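Side-chain contact in biofilm-associated surface protein (Staphylococcus aureus, PDB 7C7U), which probably promotes biofilm formation as a calcium-binding, cell wall-anchored surface protein that appears to act as a switch for functional amyloid: residues 193-198 with 254-259. Residues are numbered along the deposited sequence; the frame is centred on the assembly and turned at random.
Sequences DDLVNL and NYQIDK
With CG of Gln-256 placed anti to its own carbonyl carbon and the chain extended beyond it, the amide is carried out from strand 252-257 to meet Asp-194, whose CG lies between backbone N and carbonyl carbon (chi1 60°). The pair joins the short helix 193-199 to one face of a four-stranded antiparallel sheet, and illustrates how a carboxylate and a primary amide can bridge a gap too wide for backbone contact: the nearest CA atoms, those of Leu-195 and Gln-256, stand 10.4 Å apart.

The two flat groups approach from opposite directions, their planes 17° apart. NE2 of Gln-256 gives a hydrogen bond of 2.8 Å to OD2 of Asp-194, arriving on the syn side but tilted out of the carboxylate plane. The bond itself is somewhat bent, with an N-H...O angle of 145°. The other ends of both groups are joined by water: it donates to OD1 of Asp-194 and to OE1 of Gln-256. Direct bond and water bridge thus hold both ends of the amide and fix its flip. OD1 also takes a weak bond from the backbone N of Leu-195, which helps to steady the carboxylate.

Over one face of the amide, the buried Leu-195 runs past Gln-256 in the opposite direction; both side chains rest on Ala-365 of strand 359-369, a neighbour of 252-257 in the sheet. The nearest approach of the leucine is made by its methyl CD2, which lies over that face 3.8 Å from NE2 of Gln-256.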
ATOM      1  N   ASP A 193     -14.997  -4.590 -27.739  1.00 34.23           N
ATOM      2  CA  ASP A 193     -15.336  -5.131 -29.050  1.00 41.04           C
ATOM      3  C   ASP A 193     -14.094  -5.471 -29.865  1.00 35.99           C
ATOM      4  O   ASP A 193     -14.102  -6.458 -30.612  1.00 34.73           O
ATOM      5  CB  ASP A 193     -16.267  -4.167 -29.799  1.00 38.26           C
ATOM      6  CG  ASP A 193     -15.727  -2.753 -29.869  1.00 42.48           C
ATOM      7  OD1 ASP A 193     -14.875  -2.385 -29.033  1.00 44.91           O
ATOM      8  OD2 ASP A 193     -16.186  -1.991 -30.748  1.00 50.60           O
ATOM      9  N   ASP A 194     -13.002  -4.720 -29.709  1.00 35.65           N
ATOM     10  CA  ASP A 194     -11.814  -5.059 -30.487  1.00 38.30           C
ATOM     11  C   ASP A 194     -11.193  -6.373 -30.009  1.00 35.10           C
ATOM     12  O   ASP A 194     -10.822  -7.227 -30.832  1.00 32.83           O
ATOM     13  CB  ASP A 194     -10.810  -3.906 -30.475  1.00 40.06           C
ATOM     14  CG  ASP A 194     -10.323  -3.520 -29.076  1.00 39.37           C
ATOM     15  OD1 ASP A 194     -10.998  -3.748 -28.039  1.00 34.41           O
ATOM     16  OD2 ASP A 194      -9.229  -2.946 -29.045  1.00 41.78           O
ATOM     17  N   LEU A 195     -11.125  -6.576 -28.693  1.00 30.40           N
ATOM     18  CA  LEU A 195     -10.584  -7.820 -28.151  1.00 31.49           C
ATOM     19  C   LEU A 195     -11.502  -9.011 -28.445  1.00 31.74           C
ATOM     20  O   LEU A 195     -11.021 -10.129 -28.644  1.00 29.23           O
ATOM     21  CB  LEU A 195     -10.341  -7.674 -26.649  1.00 30.92           C
ATOM     22  CG  LEU A 195      -9.339  -6.583 -26.219  1.00 27.38           C
ATOM     23  CD1 LEU A 195      -9.016  -6.655 -24.715  1.00 29.93           C
ATOM     24  CD2 LEU A 195      -8.041  -6.632 -27.015  1.00 28.51           C
ATOM     25  N   VAL A 196     -12.821  -8.802 -28.427  1.00 30.95           N
ATOM     26  CA  VAL A 196     -13.757  -9.878 -28.755  1.00 33.13           C
ATOM     27  C   VAL A 196     -13.599 -10.306 -30.212  1.00 32.96           C
ATOM     28  O   VAL A 196     -13.618 -11.508 -30.527  1.00 30.82           O
ATOM     29  CB  VAL A 196     -15.205  -9.436 -28.449  1.00 34.54           C
ATOM     30  CG1 VAL A 196     -16.229 -10.333 -29.189  1.00 34.47           C
ATOM     31  CG2 VAL A 196     -15.457  -9.457 -26.958  1.00 35.14           C
ATOM     32  N   ASN A 197     -13.434  -9.339 -31.126  1.00 30.29           N
ATOM     33  CA  ASN A 197     -13.212  -9.691 -32.528  1.00 33.64           C
ATOM     34  C   ASN A 197     -11.915 -10.470 -32.707  1.00 35.30           C
ATOM     35  O   ASN A 197     -11.814 -11.333 -33.592  1.00 28.22           O
ATOM     36  CB  ASN A 197     -13.201  -8.437 -33.403  1.00 37.47           C
ATOM     37  CG  ASN A 197     -14.568  -7.772 -33.493  1.00 41.45           C
ATOM     38  OD1 ASN A 197     -15.562  -8.306 -33.002  1.00 44.17           O
ATOM     39  ND2 ASN A 197     -14.621  -6.598 -34.117  1.00 43.78           N
ATOM     40  N   LEU A 198     -10.894 -10.141 -31.912  1.00 29.24           N
ATOM     41  CA  LEU A 198      -9.634 -10.870 -31.984  1.00 28.30           C
ATOM     42  C   LEU A 198      -9.816 -12.310 -31.528  1.00 29.10           C
ATOM     43  O   LEU A 198      -9.382 -13.253 -32.212  1.00 30.57           O
ATOM     44  CB  LEU A 198      -8.566 -10.150 -31.137  1.00 29.06           C
ATOM     45  CG  LEU A 198      -7.882  -8.969 -31.832  1.00 30.38           C
ATOM     46  CD1 LEU A 198      -7.366  -7.957 -30.786  1.00 32.09           C
ATOM     47  CD2 LEU A 198      -6.734  -9.472 -32.712  1.00 32.08           C
ATOM     48  N   ASN A 254       1.340  -6.738 -29.550  1.00 29.15           N
ATOM     49  CA  ASN A 254       0.368  -5.652 -29.513  1.00 28.88           C
ATOM     50  C   ASN A 254       0.025  -5.353 -28.062  1.00 29.99           C
ATOM     51  O   ASN A 254      -0.084  -6.271 -27.245  1.00 30.66           O
ATOM     52  CB  ASN A 254      -0.909  -6.042 -30.288  1.00 27.25           C
ATOM     53  CG  ASN A 254      -0.610  -6.529 -31.691  1.00 30.60           C
ATOM     54  OD1 ASN A 254      -0.700  -5.770 -32.655  1.00 31.79           O
ATOM     55  ND2 ASN A 254      -0.217  -7.802 -31.811  1.00 27.70           N
ATOM     56  N   TYR A 255      -0.156  -4.076 -27.729  1.00 33.03           N
ATOM     57  CA  TYR A 255      -0.330  -3.700 -26.332  1.00 27.29           C
ATOM     58  C   TYR A 255      -1.307  -2.530 -26.243  1.00 29.33           C
ATOM     59  O   TYR A 255      -1.405  -1.707 -27.156  1.00 28.02           O
ATOM     60  CB  TYR A 255       1.045  -3.375 -25.667  1.00 28.19           C
ATOM     61  CG  TYR A 255       1.921  -2.526 -26.554  1.00 29.74           C
ATOM     62  CD1 TYR A 255       1.865  -1.134 -26.482  1.00 28.81           C
ATOM     63  CD2 TYR A 255       2.746  -3.106 -27.509  1.00 28.14           C
ATOM     64  CE1 TYR A 255       2.638  -0.347 -27.323  1.00 33.97           C
ATOM     65  CE2 TYR A 255       3.516  -2.337 -28.363  1.00 30.11           C
ATOM     66  CZ  TYR A 255       3.453  -0.955 -28.274  1.00 32.12           C
ATOM     67  OH  TYR A 255       4.214  -0.182 -29.127  1.00 30.88           O
ATOM     68  N   GLN A 256      -2.082  -2.507 -25.161  1.00 29.43           N
ATOM     69  CA  GLN A 256      -3.057  -1.452 -24.903  1.00 29.37           C
ATOM     70  C   GLN A 256      -2.752  -0.859 -23.534  1.00 27.38           C
ATOM     71  O   GLN A 256      -2.758  -1.577 -22.529  1.00 26.10           O
ATOM     72  CB  GLN A 256      -4.491  -1.997 -24.966  1.00 30.70           C
ATOM     73  CG  GLN A 256      -4.840  -2.682 -26.329  1.00 28.07           C
ATOM     74  CD  GLN A 256      -6.340  -2.958 -26.510  1.00 34.02           C
ATOM     75  OE1 GLN A 256      -7.086  -3.055 -25.537  1.00 35.65           O
ATOM     76  NE2 GLN A 256      -6.781  -3.106 -27.768  1.00 32.20           N
ATOM     77  N   ILE A 257      -2.470   0.443 -23.488  1.00 30.51           N
ATOM     78  CA  ILE A 257      -2.166   1.140 -22.234  1.00 29.30           C
ATOM     79  C   ILE A 257      -3.358   2.032 -21.900  1.00 31.53           C
ATOM     80  O   ILE A 257      -3.821   2.793 -22.755  1.00 32.27           O
ATOM     81  CB  ILE A 257      -0.862   1.956 -22.340  1.00 32.70           C
ATOM     82  CG1 ILE A 257       0.272   1.115 -22.935  1.00 33.50           C
ATOM     83  CG2 ILE A 257      -0.422   2.557 -20.960  1.00 32.94           C
ATOM     84  CD1 ILE A 257       0.680  -0.086 -22.072  1.00 33.73           C
ATOM     85  N   ASP A 258      -3.869   1.919 -20.674  1.00 31.93           N
ATOM     86  CA  ASP A 258      -5.022   2.705 -20.245  1.00 34.96           C
ATOM     87  C   ASP A 258      -4.833   4.182 -20.585  1.00 35.80           C
ATOM     88  O   ASP A 258      -3.844   4.800 -20.181  1.00 33.87           O
ATOM     89  CB  ASP A 258      -5.225   2.534 -18.737  1.00 31.41           C
ATOM     90  CG  ASP A 258      -6.575   3.036 -18.268  1.00 33.25           C
ATOM     91  OD1 ASP A 258      -6.903   4.215 -18.514  1.00 39.60           O
ATOM     92  OD2 ASP A 258      -7.322   2.255 -17.658  1.00 32.41           O
ATOM     93  N   LYS A 259      -5.781   4.728 -21.346  1.00 32.17           N
ATOM     94  CA  LYS A 259      -5.701   6.113 -21.807  1.00 38.27           C
ATOM     95  C   LYS A 259      -5.552   7.120 -20.649  1.00 38.18           C
ATOM     96  O   LYS A 259      -4.922   8.169 -20.818  1.00 39.08           O
ATOM     97  CB  LYS A 259      -6.934   6.433 -22.655  1.00 38.32           C
ATOM     98  CG  LYS A 259      -8.245   6.360 -21.905  1.00 44.85           C
ATOM     99  CD  LYS A 259      -9.424   6.612 -22.851  1.00 55.29           C
ATOM    100  CE  LYS A 259     -10.740   6.652 -22.088  1.00 55.20           C
ATOM    101  NZ  LYS A 259     -10.701   7.763 -21.070  1.00 58.37           N
TER
HETATM  102  O   HOH W   1      -9.873  -2.870 -25.697  1.00 34.17           O